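Local atomic coordinates of 3-oxoacyl-[acyl-carrier-protein] synthase (Arabidopsis thaliana, PDB entry 2IX4), a protein that catalyses the condensation steps of mitochondrial fatty acid synthesis, extending acyl chains by two carbons taken from malonyl-ACP. Residues L8-P13 and A369-L374; T177-G182 and T357-G362; A235-D240 and A321-I326; I314-A319 and A349-K354; T411-S416 and N423-F428. All blocks are in the same frame, centred on the assembly; numbering follows the deposited sequence. Where two conformers were deposited one is given.

Contact 1: L8-P13 and A369-L374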
# COMPACT_ATOMS: atom_id res chain seq x y z
N LEU A 8 15.48 16.45 -3.50
CA LEU A 8 14.48 16.17 -4.53
C LEU A 8 15.07 15.24 -5.60
O LEU A 8 16.23 15.38 -5.99
CB LEU A 8 13.98 17.46 -5.18
CG LEU A 8 13.40 18.60 -4.34
CD1 LEU A 8 13.12 19.81 -5.21
CD2 LEU A 8 12.13 18.19 -3.61
N GLY A 9 14.25 14.30 -6.07
CA GLY A 9 14.68 13.36 -7.10
C GLY A 9 13.51 12.87 -7.92
O GLY A 9 12.44 12.60 -7.37
N MET A 10 13.70 12.78 -9.23
CA MET A 10 12.61 12.32 -10.11
C MET A 10 13.09 11.79 -11.46
O MET A 10 14.17 12.15 -11.94
CB MET A 10 11.56 13.42 -10.31
CG MET A 10 12.00 14.59 -11.20
SD MET A 10 11.17 16.16 -10.86
CE MET A 10 9.46 15.64 -10.71
N VAL A 11 12.28 10.91 -12.03
CA VAL A 11 12.43 10.46 -13.41
C VAL A 11 11.04 10.46 -14.03
O VAL A 11 10.14 9.77 -13.56
CB VAL A 11 13.17 9.08 -13.51
CG1 VAL A 11 12.54 8.03 -12.59
CG2 VAL A 11 13.24 8.58 -14.94
N THR A 12 10.86 11.28 -15.07
CA THR A 12 9.53 11.55 -15.63
C THR A 12 9.57 11.48 -17.16
O THR A 12 10.65 11.37 -17.75
CB THR A 12 9.00 12.95 -15.21
OG1 THR A 12 9.76 13.97 -15.86
CG2 THR A 12 9.05 13.14 -13.70
N PRO A 13 8.39 11.55 -17.82
CA PRO A 13 8.34 11.68 -19.28
C PRO A 13 8.97 12.97 -19.83
O PRO A 13 9.13 13.10 -21.05
CB PRO A 13 6.84 11.64 -19.59
CG PRO A 13 6.24 10.92 -18.42
CD PRO A 13 7.02 11.44 -17.26
N ALA A 369 4.07 16.95 -5.97
CA ALA A 369 4.54 17.55 -4.73
C ALA A 369 5.90 18.22 -4.96
O ALA A 369 6.16 19.30 -4.44
CB ALA A 369 4.63 16.51 -3.62
N ILE A 370 6.75 17.56 -5.74
CA ILE A 370 8.04 18.12 -6.14
C ILE A 370 7.85 19.42 -6.93
O ILE A 370 8.54 20.41 -6.68
CB ILE A 370 8.91 17.09 -6.90
CG1 ILE A 370 9.32 15.96 -5.95
CG2 ILE A 370 10.14 17.74 -7.54
CD1 ILE A 370 9.94 14.73 -6.62
N PHE A 371 6.90 19.41 -7.87
CA PHE A 371 6.57 20.62 -8.64
C PHE A 371 6.12 21.76 -7.72
O PHE A 371 6.50 22.91 -7.93
CB PHE A 371 5.48 20.34 -9.69
CG PHE A 371 5.92 19.45 -10.82
CD1 PHE A 371 4.96 18.80 -11.61
CD2 PHE A 371 7.27 19.25 -11.11
CE1 PHE A 371 5.35 17.97 -12.66
CE2 PHE A 371 7.66 18.43 -12.16
CZ PHE A 371 6.70 17.78 -12.94
N SER A 372 5.33 21.43 -6.70
CA SER A 372 4.86 22.39 -5.71
C SER A 372 5.99 22.95 -4.85
O SER A 372 6.03 24.16 -4.57
CB SER A 372 3.77 21.77 -4.83
OG SER A 372 2.68 21.32 -5.62
N ILE A 373 6.91 22.08 -4.43
CA ILE A 373 8.10 22.49 -3.68
C ILE A 373 8.99 23.39 -4.54
O ILE A 373 9.54 24.38 -4.05
CB ILE A 373 8.91 21.25 -3.18
CG1 ILE A 373 8.10 20.44 -2.17
CG2 ILE A 373 10.25 21.67 -2.57
CD1 ILE A 373 8.48 18.97 -2.09
N LEU A 374 9.12 23.04 -5.82
CA LEU A 374 9.93 23.82 -6.76
C LEU A 374 9.32 25.18 -7.08
O LEU A 374 10.04 26.15 -7.33
CB LEU A 374 10.21 23.03 -8.04
CG LEU A 374 11.22 21.89 -7.93
CD1 LEU A 374 11.21 21.02 -9.19
CD2 LEU A 374 12.63 22.41 -7.65
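Leu8 and Leu374 lie alongside each other with their chains pointing opposite ways, and Leu8 CD1 is 3.6 Å from Leu374 CD2. The second branch of Leu8 slants across Ile373, and its CD2 comes to 4.0 Å from Ile373 CD1, so the two methyls of one leucine serve two successive residues of the helix. Next along the strand, Gly9 contributes its backbone: its carbonyl O sits 3.4 Å from Ile370 CD1. Met10 again points its side chain at the helix. Its CG lies between the backbone N and the carbonyl carbon (chi1 72°), and a bend at chi3 (-45°) folds the thioether end in beside Ile370. There Met10 SD passes Ile370 CG2 at 3.8 Å, the two chains running in opposite senses. The methionine chain crosses that of Phe371 at about a right angle, and Met10 CE touches Phe371 CE2 at 3.6 Å, oblique to the ring. No hydrogen bond spans the two segments. With an alanine at Leu8 both methyls are gone, which would probably open a gap in front of Leu374 and Ile373 and let those chains shift. Helix 364-378 also receives Leu426 and Phe428 from strand 422-429, so it meets strands of both halves of the chain. That is the layout of the thiolase fold, in which buried helices form the middle layer between two sheets.

Contact 2: T177-G182 and T357-G362. With 6NA (hexanoic acid), chain C.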
# COMPACT_ATOMS: atom_id res chain seq x y z
N THR A 177 -2.61 3.79 -2.44
CA THR A 177 -3.93 4.41 -2.45
C THR A 177 -4.28 4.84 -3.88
O THR A 177 -4.77 5.95 -4.10
CB THR A 177 -3.98 5.63 -1.51
OG1 THR A 177 -2.83 6.46 -1.75
CG2 THR A 177 -3.98 5.21 -0.05
N ALA A 178 -4.02 3.95 -4.83
CA ALA A 178 -4.24 4.22 -6.26
C ALA A 178 -3.48 5.46 -6.74
O ALA A 178 -2.26 5.54 -6.58
CB ALA A 178 -5.74 4.31 -6.59
N CYS A 179 -4.19 6.43 -7.31
CA CYS A 179 -3.53 7.61 -7.86
C CYS A 179 -3.14 8.67 -6.81
O CYS A 179 -2.57 9.70 -7.15
CB CYS A 179 -4.35 8.21 -9.00
SG CYS A 179 -4.57 7.04 -10.38
N ALA A 180 -3.44 8.38 -5.54
CA ALA A 180 -2.97 9.21 -4.43
C ALA A 180 -1.75 8.60 -3.73
O ALA A 180 -1.26 9.15 -2.74
CB ALA A 180 -4.09 9.46 -3.44
N THR A 181 -1.27 7.47 -4.26
CA THR A 181 -0.22 6.67 -3.64
C THR A 181 1.01 7.49 -3.23
O THR A 181 1.47 7.40 -2.09
CB THR A 181 0.18 5.49 -4.57
OG1 THR A 181 -0.88 4.52 -4.59
CG2 THR A 181 1.46 4.81 -4.09
N GLY A 182 1.53 8.29 -4.17
CA GLY A 182 2.71 9.11 -3.91
C GLY A 182 2.49 10.18 -2.85
O GLY A 182 3.42 10.56 -2.14
N THR A 357 3.11 15.91 -18.25
CA THR A 357 3.65 14.64 -17.76
C THR A 357 2.74 13.46 -18.06
O THR A 357 3.19 12.31 -18.04
CB THR A 357 3.86 14.67 -16.24
OG1 THR A 357 2.61 14.92 -15.58
CG2 THR A 357 4.88 15.74 -15.84
N GLY A 358 1.46 13.73 -18.33
CA GLY A 358 0.45 12.67 -18.33
C GLY A 358 0.11 12.30 -16.89
O GLY A 358 0.60 12.93 -15.94
N HIS A 359 -0.73 11.29 -16.73
CA HIS A 359 -1.09 10.79 -15.40
C HIS A 359 -0.09 9.72 -14.95
O HIS A 359 -0.14 8.58 -15.42
CB HIS A 359 -2.51 10.23 -15.41
CG HIS A 359 -3.11 10.07 -14.05
ND1 HIS A 359 -2.35 10.02 -12.90
CD2 HIS A 359 -4.40 9.92 -13.65
CE1 HIS A 359 -3.14 9.87 -11.85
NE2 HIS A 359 -4.39 9.80 -12.28
N LEU A 360 0.80 10.10 -14.03
CA LEU A 360 1.83 9.18 -13.54
C LEU A 360 1.32 8.18 -12.50
O LEU A 360 2.10 7.46 -11.88
CB LEU A 360 3.06 9.93 -13.01
CG LEU A 360 3.89 10.84 -13.92
CD1 LEU A 360 5.32 10.90 -13.41
CD2 LEU A 360 3.88 10.41 -15.38
N LEU A 361 -0.00 8.18 -12.30
CA LEU A 361 -0.69 7.20 -11.45
C LEU A 361 -0.16 7.20 -10.01
O LEU A 361 -0.31 8.18 -9.29
CB LEU A 361 -0.68 5.80 -12.10
CG LEU A 361 -1.29 5.66 -13.51
CD1 LEU A 361 -1.15 4.23 -14.03
CD2 LEU A 361 -2.75 6.09 -13.57
N GLY A 362 0.47 6.10 -9.59
CA GLY A 362 1.06 6.00 -8.25
C GLY A 362 2.17 6.99 -7.96
O GLY A 362 2.45 7.30 -6.80
CA 6NA C . -6.34 5.02 -11.09
C 6NA C . -5.98 6.12 -10.12
O 6NA C . -6.69 6.36 -9.15
CB 6NA C . -5.87 3.69 -10.52
CG 6NA C . -4.40 3.43 -10.85
CD 6NA C . -3.64 2.95 -9.63
C6 6NA C . -2.23 3.50 -9.61
O HOH W 1 0.02 9.40 -6.72
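Cys179 SG stands anti to its own carbonyl carbon (chi1 -61°), while the His359 ring is swung anti to its backbone N (chi1 -163°); these two settings bring Cys179 SG to 3.4 Å from His359 NE2. The sulfur meets the ring obliquely. One face of the imidazole is taken by Leu361 CD2, centred over the ring, and the same methyl lies 3.8 Å from Cys179 SG. The sulfur carries the acyl group: a covalent bond of 1.7 Å joins Cys179 SG to C of the hexanoyl chain. Its carbonyl O takes a weak hydrogen bond of 3.1 Å from Cys179 N and another bond from Phe419 N, the pair of backbone donors that makes up the oxyanion hole of ketoacyl synthases. Leu361 CB borders the tail, 3.7 Å from ligand C6. Behind the cysteine a water lies 2.6 Å from Cys179 O, between the carbonyls of Cys179 and Leu361 and the N-H of Gly182. Close by, Gly182 N lies 3.0 Å from Gly362 O. His320, whose ring meets His359, probably completes the Cys-His-His set. The cysteine turn leads directly into helix 181-195, the histidine loop connects helix 354-357 to helix 364-378, and Asn156 of the second subunit packs on Ala178.

Contact 3: A235-D240 and A321-I326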
# COMPACT_ATOMS: atom_id res chain seq x y z
N ALA A 235 -3.41 15.52 -26.47
CA ALA A 235 -4.29 14.51 -25.86
C ALA A 235 -4.64 14.78 -24.40
O ALA A 235 -5.75 14.47 -23.96
CB ALA A 235 -3.69 13.12 -26.02
N SER A 236 -3.69 15.34 -23.66
CA SER A 236 -3.88 15.64 -22.24
C SER A 236 -4.12 17.14 -22.09
O SER A 236 -3.23 17.95 -22.35
CB SER A 236 -2.67 15.18 -21.42
OG SER A 236 -2.90 15.33 -20.03
N ARG A 237 -5.34 17.50 -21.70
CA ARG A 237 -5.77 18.89 -21.67
C ARG A 237 -6.63 19.19 -20.44
O ARG A 237 -7.84 19.37 -20.56
CB ARG A 237 -6.52 19.25 -22.96
CG ARG A 237 -7.59 18.23 -23.37
CD ARG A 237 -8.24 18.59 -24.69
NE ARG A 237 -7.26 18.65 -25.77
CZ ARG A 237 -7.05 19.70 -26.55
NH1 ARG A 237 -7.77 20.81 -26.42
NH2 ARG A 237 -6.11 19.63 -27.48
N PRO A 238 -6.00 19.25 -19.25
CA PRO A 238 -6.76 19.50 -18.03
C PRO A 238 -7.54 20.82 -18.10
O PRO A 238 -7.00 21.82 -18.58
CB PRO A 238 -5.67 19.58 -16.95
CG PRO A 238 -4.51 18.83 -17.51
CD PRO A 238 -4.55 19.10 -18.98
N PHE A 239 -8.79 20.79 -17.66
CA PHE A 239 -9.69 21.96 -17.61
C PHE A 239 -10.22 22.46 -18.97
O PHE A 239 -10.99 23.42 -19.02
CB PHE A 239 -9.06 23.13 -16.84
CG PHE A 239 -8.67 22.81 -15.41
CD1 PHE A 239 -7.36 23.00 -14.98
CD2 PHE A 239 -9.61 22.34 -14.49
CE1 PHE A 239 -6.98 22.72 -13.67
CE2 PHE A 239 -9.24 22.06 -13.17
CZ PHE A 239 -7.93 22.25 -12.76
N ASP A 240 -9.81 21.81 -20.07
CA ASP A 240 -10.26 22.18 -21.42
C ASP A 240 -11.60 21.53 -21.76
O ASP A 240 -11.87 20.41 -21.34
CB ASP A 240 -9.20 21.79 -22.46
CG ASP A 240 -9.53 22.31 -23.85
OD1 ASP A 240 -9.32 23.52 -24.09
OD2 ASP A 240 -10.00 21.52 -24.70
N ALA A 321 -6.45 17.43 -11.44
CA ALA A 321 -7.05 17.41 -12.78
C ALA A 321 -6.28 16.62 -13.82
O ALA A 321 -5.21 17.03 -14.28
CB ALA A 321 -7.31 18.84 -13.26
N THR A 322 -6.86 15.48 -14.20
CA THR A 322 -6.23 14.48 -15.05
C THR A 322 -6.62 14.60 -16.53
O THR A 322 -6.12 13.84 -17.36
CB THR A 322 -6.59 13.06 -14.58
OG1 THR A 322 -8.01 12.88 -14.66
CG2 THR A 322 -6.13 12.82 -13.15
N SER A 323 -7.48 15.57 -16.85
CA SER A 323 -8.04 15.76 -18.20
C SER A 323 -9.29 14.89 -18.42
O SER A 323 -9.49 14.33 -19.49
CB SER A 323 -7.00 15.53 -19.30
OG SER A 323 -7.46 16.02 -20.55
N THR A 324 -10.12 14.81 -17.38
CA THR A 324 -11.37 14.05 -17.44
C THR A 324 -12.56 14.98 -17.29
O THR A 324 -12.56 15.85 -16.41
CB THR A 324 -11.42 12.94 -16.37
OG1 THR A 324 -11.28 13.53 -15.07
CG2 THR A 324 -10.29 11.95 -16.58
N PRO A 325 -13.59 14.81 -18.15
CA PRO A 325 -14.79 15.67 -18.13
C PRO A 325 -15.40 15.92 -16.75
O PRO A 325 -15.58 17.07 -16.36
CB PRO A 325 -15.77 14.92 -19.03
CG PRO A 325 -14.90 14.22 -20.00
CD PRO A 325 -13.68 13.81 -19.23
N ILE A 326 -15.71 14.85 -16.01
CA ILE A 326 -16.34 14.99 -14.69
C ILE A 326 -15.31 15.41 -13.64
O ILE A 326 -15.50 16.41 -12.95
CB ILE A 326 -17.08 13.69 -14.26
CG1 ILE A 326 -18.36 13.52 -15.10
CG2 ILE A 326 -17.42 13.71 -12.77
CD1 ILE A 326 -18.97 12.12 -15.05
O HOH W 2 -8.19 14.49 -22.62
O HOH W 3 -3.81 13.20 -18.38
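Ser323 can be followed outward against Arg237. Its CB rests 3.5 Å from Arg237 N, and with OG anti to the backbone N of Ser323 (chi1 -166°) the hydroxyl is carried on to that same amide. Arg237 N donates to Ser323 OG at 2.8 Å, a fairly straight bond (158°). The hydroxyl also touches Arg237 CG and hydrogen-bonds a water that also lies within hydrogen-bonding distance of Ala235 O, so this oxygen is tied to Arg237 directly and to Ala235 through the water. An alanine in place of Ser323 would probably leave Arg237 N without its acceptor and the water with one fewer tie. A second water donates to both Ser236 OG and Thr322 O, and Ser236 OG is further bonded to Lys354 O.

Pro238 and Phe239 add carbon contacts. Pro238 CB lies 3.7 Å from Ala321 O, and beyond it Phe239 presents one face to Ala321 CB, a CH-pi contact that is nearest at Phe239 CZ, 3.5 Å away. Arg237 to Asp240 forms a type II beta turn, with Phe239 in the positive-phi position. A salt bridge closes it: Arg237 NH1 to Asp240 OD2, 2.9 Å, with the carboxylate oxygen in the guanidinium plane but approached from above the plane of its own carboxylate. Around this contact, Asp328 of helix 325-339 accepts from Phe239 N, and Ala321 O is bonded by Ser352; the 235-240 loop itself runs between helix 212-220 and strand 251-259.

Contact 4: I314-A319 and A349-K354. With K (potassium ion), chain D.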
# COMPACT_ATOMS: atom_id res chain seq x y z
N ILE A 314 -2.87 30.95 0.57
CA ILE A 314 -2.35 29.95 -0.35
C ILE A 314 -2.06 30.57 -1.71
O ILE A 314 -2.95 31.09 -2.38
CB ILE A 314 -3.29 28.71 -0.48
CG1 ILE A 314 -3.59 28.10 0.90
CG2 ILE A 314 -2.71 27.67 -1.43
CD1 ILE A 314 -2.36 27.73 1.73
N ASP A 315 -0.79 30.52 -2.11
CA ASP A 315 -0.33 31.17 -3.33
C ASP A 315 -0.56 30.32 -4.58
O ASP A 315 -0.99 30.85 -5.61
CB ASP A 315 1.15 31.54 -3.21
CG ASP A 315 1.40 32.66 -2.21
OD1 ASP A 315 0.45 33.40 -1.87
OD2 ASP A 315 2.55 32.80 -1.76
N TYR A 316 -0.27 29.03 -4.49
CA TYR A 316 -0.35 28.13 -5.64
C TYR A 316 -0.99 26.78 -5.31
O TYR A 316 -0.68 26.17 -4.29
CB TYR A 316 1.04 27.92 -6.27
CG TYR A 316 1.07 26.87 -7.36
CD1 TYR A 316 0.34 27.04 -8.54
CD2 TYR A 316 1.82 25.70 -7.22
CE1 TYR A 316 0.35 26.08 -9.55
CE2 TYR A 316 1.84 24.73 -8.22
CZ TYR A 316 1.10 24.93 -9.38
OH TYR A 316 1.11 23.98 -10.38
N VAL A 317 -1.88 26.33 -6.18
CA VAL A 317 -2.48 25.00 -6.08
C VAL A 317 -2.14 24.20 -7.33
O VAL A 317 -2.49 24.58 -8.45
CB VAL A 317 -4.02 25.07 -5.87
CG1 VAL A 317 -4.65 23.68 -5.99
CG2 VAL A 317 -4.36 25.70 -4.53
N ASN A 318 -1.42 23.09 -7.14
CA ASN A 318 -1.22 22.13 -8.22
C ASN A 318 -2.38 21.14 -8.18
O ASN A 318 -2.41 20.25 -7.33
CB ASN A 318 0.15 21.45 -8.11
CG ASN A 318 0.45 20.54 -9.29
OD1 ASN A 318 -0.03 19.41 -9.35
ND2 ASN A 318 1.26 21.03 -10.22
N ALA A 319 -3.34 21.32 -9.09
CA ALA A 319 -4.56 20.52 -9.12
C ALA A 319 -4.30 19.07 -9.54
O ALA A 319 -3.30 18.78 -10.20
CB ALA A 319 -5.59 21.16 -10.05
N ALA A 349 -3.44 31.34 -7.83
CA ALA A 349 -2.84 30.69 -8.99
C ALA A 349 -3.03 29.19 -8.88
O ALA A 349 -2.73 28.60 -7.84
CB ALA A 349 -1.36 31.03 -9.09
N PHE A 350 -3.54 28.57 -9.94
CA PHE A 350 -3.66 27.12 -9.98
C PHE A 350 -3.48 26.56 -11.38
O PHE A 350 -3.82 27.21 -12.37
CB PHE A 350 -4.97 26.64 -9.33
CG PHE A 350 -6.20 27.02 -10.09
CD1 PHE A 350 -6.81 26.11 -10.95
CD2 PHE A 350 -6.77 28.28 -9.94
CE1 PHE A 350 -7.96 26.46 -11.65
CE2 PHE A 350 -7.91 28.64 -10.64
CZ PHE A 350 -8.51 27.73 -11.49
N SER A 351 -2.92 25.36 -11.45
CA SER A 351 -2.70 24.67 -12.71
C SER A 351 -2.65 23.17 -12.49
O SER A 351 -2.46 22.71 -11.36
CB SER A 351 -1.40 25.14 -13.36
OG SER A 351 -0.28 24.83 -12.55
N SER A 352 -2.84 22.41 -13.57
CA SER A 352 -2.52 20.99 -13.58
C SER A 352 -1.37 20.75 -14.54
O SER A 352 -1.39 21.22 -15.68
CB SER A 352 -3.72 20.15 -13.98
OG SER A 352 -3.33 18.80 -14.17
N THR A 353 -0.37 20.00 -14.08
CA THR A 353 0.82 19.73 -14.88
C THR A 353 0.71 18.42 -15.67
O THR A 353 1.66 18.00 -16.34
CB THR A 353 2.10 19.73 -14.01
OG1 THR A 353 1.86 19.03 -12.79
CG2 THR A 353 2.51 21.15 -13.68
N LYS A 354 -0.46 17.79 -15.60
CA LYS A 354 -0.71 16.51 -16.28
C LYS A 354 -0.83 16.62 -17.80
O LYS A 354 -0.74 15.61 -18.50
CB LYS A 354 -1.93 15.81 -15.68
CG LYS A 354 -1.66 15.21 -14.30
CD LYS A 354 -2.76 14.25 -13.88
CE LYS A 354 -2.45 13.53 -12.57
NZ LYS A 354 -2.44 14.46 -11.40
K K D . -1.50 17.55 -7.77
O HOH W 4 -1.08 18.54 -11.68
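Val317 N donates to Ala349 O at 2.9 Å, one of the bonds pairing two parallel strands; Ser351 N gives to Val317 O and Ala319 N to Ser351 O, with a weak bond from Ala349 N to Asp315 O before them. On one face Val317 CB packs on Phe350 CB. On the other, Tyr316 lies over the neighbouring strand and its hydroxyl donates to Ser351 OG at 2.7 Å, the serine oxygen sitting at the ring edge and in its plane. Ser351 OG is also bonded to Pro382 O.

The tyrosine oxygen has a second task. Asn318 ND2 donates to Tyr316 OH at 3.0 Å, the partner standing 26° out of the amide plane, and this helps to set how the amide is turned. With Asn318 CG anti to the backbone N (chi1 -174°), the other end of that amide faces the potassium ion: Asn318 OD1 binds it at 2.9 Å, the main-chain Asn318 O binds it as well, and Ala319 O lies farther off at 3.3 Å. A water supports this shell, donating to Asn318 OD1 (2.7 Å) and to Ala319 O while accepting from Thr353 N at 2.9 Å, so the loop that follows strand 349-351 helps hold two of the ligands without touching the metal.

Glu368, Ser414 and Asn415 complete the potassium site, and Lys354 forms a salt bridge to the second carboxylate oxygen of Glu368. Strands 316-318 and 349-351, with helices 325-339 and 341-344 in the connection, make a beta-alpha-beta crossover, here with a metal site at the C-terminal end of its first strand.

Contact 5: T411-S416 and N423-F428. With K (potassium ion), chain D.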
# COMPACT_ATOMS: atom_id res chain seq x y z
N THR A 411 3.45 29.55 -0.24
CA THR A 411 2.67 28.36 0.08
C THR A 411 2.19 27.66 -1.19
O THR A 411 1.71 28.31 -2.12
CB THR A 411 1.45 28.71 0.96
OG1 THR A 411 0.74 29.80 0.36
CG2 THR A 411 1.88 29.11 2.36
N ALA A 412 2.34 26.34 -1.23
CA ALA A 412 1.90 25.53 -2.37
C ALA A 412 1.18 24.27 -1.90
O ALA A 412 1.70 23.54 -1.06
CB ALA A 412 3.08 25.18 -3.26
N MET A 413 -0.01 24.05 -2.44
CA MET A 413 -0.83 22.88 -2.10
C MET A 413 -0.97 21.96 -3.31
O MET A 413 -1.15 22.43 -4.43
CB MET A 413 -2.20 23.33 -1.59
CG MET A 413 -3.17 22.19 -1.26
SD MET A 413 -4.80 22.77 -0.72
CE MET A 413 -4.47 23.13 1.00
N SER A 414 -0.89 20.65 -3.07
CA SER A 414 -0.99 19.66 -4.14
C SER A 414 -2.05 18.59 -3.82
O SER A 414 -1.95 17.89 -2.82
CB SER A 414 0.37 19.00 -4.38
OG SER A 414 0.33 18.14 -5.51
N ASN A 415 -3.05 18.49 -4.69
CA ASN A 415 -4.14 17.52 -4.55
C ASN A 415 -3.86 16.22 -5.31
O ASN A 415 -3.35 16.26 -6.44
CB ASN A 415 -5.45 18.11 -5.06
CG ASN A 415 -5.92 19.29 -4.24
OD1 ASN A 415 -5.48 19.51 -3.11
ND2 ASN A 415 -6.84 20.07 -4.81
N SER A 416 -4.19 15.09 -4.70
CA SER A 416 -4.11 13.78 -5.37
C SER A 416 -5.31 12.93 -4.98
O SER A 416 -5.52 12.65 -3.80
CB SER A 416 -2.82 13.06 -5.00
OG SER A 416 -1.69 13.86 -5.26
N ASN A 423 -8.59 10.48 -1.04
CA ASN A 423 -8.09 11.83 -1.30
C ASN A 423 -6.98 12.24 -0.37
O ASN A 423 -7.04 11.99 0.83
CB ASN A 423 -9.22 12.86 -1.19
CG ASN A 423 -10.40 12.52 -2.06
OD1 ASN A 423 -10.25 12.29 -3.26
ND2 ASN A 423 -11.58 12.48 -1.46
N ALA A 424 -5.97 12.89 -0.94
CA ALA A 424 -4.90 13.50 -0.15
C ALA A 424 -4.61 14.90 -0.67
O ALA A 424 -4.74 15.18 -1.86
CB ALA A 424 -3.65 12.64 -0.20
N SER A 425 -4.23 15.78 0.25
CA SER A 425 -3.81 17.13 -0.09
C SER A 425 -2.57 17.46 0.73
O SER A 425 -2.60 17.43 1.95
CB SER A 425 -4.94 18.12 0.19
OG SER A 425 -4.78 19.30 -0.56
N LEU A 426 -1.47 17.75 0.03
CA LEU A 426 -0.21 18.10 0.69
C LEU A 426 0.02 19.60 0.60
O LEU A 426 -0.06 20.18 -0.48
CB LEU A 426 0.97 17.35 0.05
CG LEU A 426 1.00 15.82 0.11
CD1 LEU A 426 2.16 15.29 -0.71
CD2 LEU A 426 1.07 15.31 1.55
N LEU A 427 0.32 20.22 1.74
CA LEU A 427 0.55 21.66 1.80
C LEU A 427 1.96 21.99 2.27
O LEU A 427 2.36 21.64 3.38
CB LEU A 427 -0.52 22.35 2.66
CG LEU A 427 -0.46 23.88 2.85
CD1 LEU A 427 -0.38 24.62 1.51
CD2 LEU A 427 -1.67 24.36 3.64
N PHE A 428 2.70 22.66 1.40
CA PHE A 428 4.08 23.07 1.67
C PHE A 428 4.16 24.57 1.87
O PHE A 428 3.32 25.32 1.36
CB PHE A 428 4.99 22.65 0.51
CG PHE A 428 5.03 21.18 0.26
CD1 PHE A 428 4.09 20.58 -0.58
CD2 PHE A 428 6.01 20.38 0.85
CE1 PHE A 428 4.12 19.21 -0.82
CE2 PHE A 428 6.05 19.01 0.62
CZ PHE A 428 5.10 18.43 -0.22
K K D . -1.50 17.55 -7.77
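Ala412 and Phe428 exchange two backbone hydrogen bonds, with Phe428 N 2.8 Å from Ala412 O, and the pattern repeats at Ser414 with Leu426 and at Ser416 with Ala424, six bonds in all. The non-hydrogen-bonded pairs between them, Met413 with Leu427 and Asn415 with Ser425, put their side chains on the other face.

A polar side-chain bond belongs to that face. Ser425 OG donates to Asn415 OD1 at 2.7 Å, meeting the oxygen nearly in line with its C=O bond (164°), while Asn415 ND2 is hydrogen-bonded to Glu331; bonded at both ends, the amide is unlikely to flip.

The apolar contact is between Met413 CB and Leu427 CD1, 3.8 Å apart. Carbon-oxygen contacts accompany it. The methionine, its CG anti to the backbone N (chi1 177°), is extended as far as SD and then bent at chi3; it runs past Ser425, with Met413 CG 3.4 Å from Ser425 OG. Phe428 turns its ring edge to Ala412 O.

Of the two strands, only 411-418 supplies metal ligands: Asn415 O at 2.6 Å from potassium and Ser414 OG at 3.0 Å. Asn318, Ala319 and Glu368 supply the remaining ligands. Both hairpin ligands are neutral oxygens; Glu368, also paired with Lys354, is the charged ligand and probably offsets part of the ion's charge, and the pairing probably helps hold the strand that offers both oxygens.

In the fold
Contacts 4 and 5 share the potassium ion and lie with centres 9 Å apart; strands 316-318 and 411-418 are neighbours in the sheet, with Asn318 N 2.8 Å from Met413 O. Contact 1 backs onto both through its helix, Ser372 OG lying 3.6 Å from Asn318 CB. Contact 2 holds the acylated cysteine, and the others touch it: Pro13 CG of contact 1 is 3.4 Å from Thr357 O, Thr322 CG2 of contact 3 is 3.4 Å from His359 CD2, Lys354 CE of contact 4 is 3.5 Å from His359 ND1, and Ser416 O of contact 5 is 3.5 Å from Ala180 CB. The His359 side chain is about 9 Å from the potassium, near but apart.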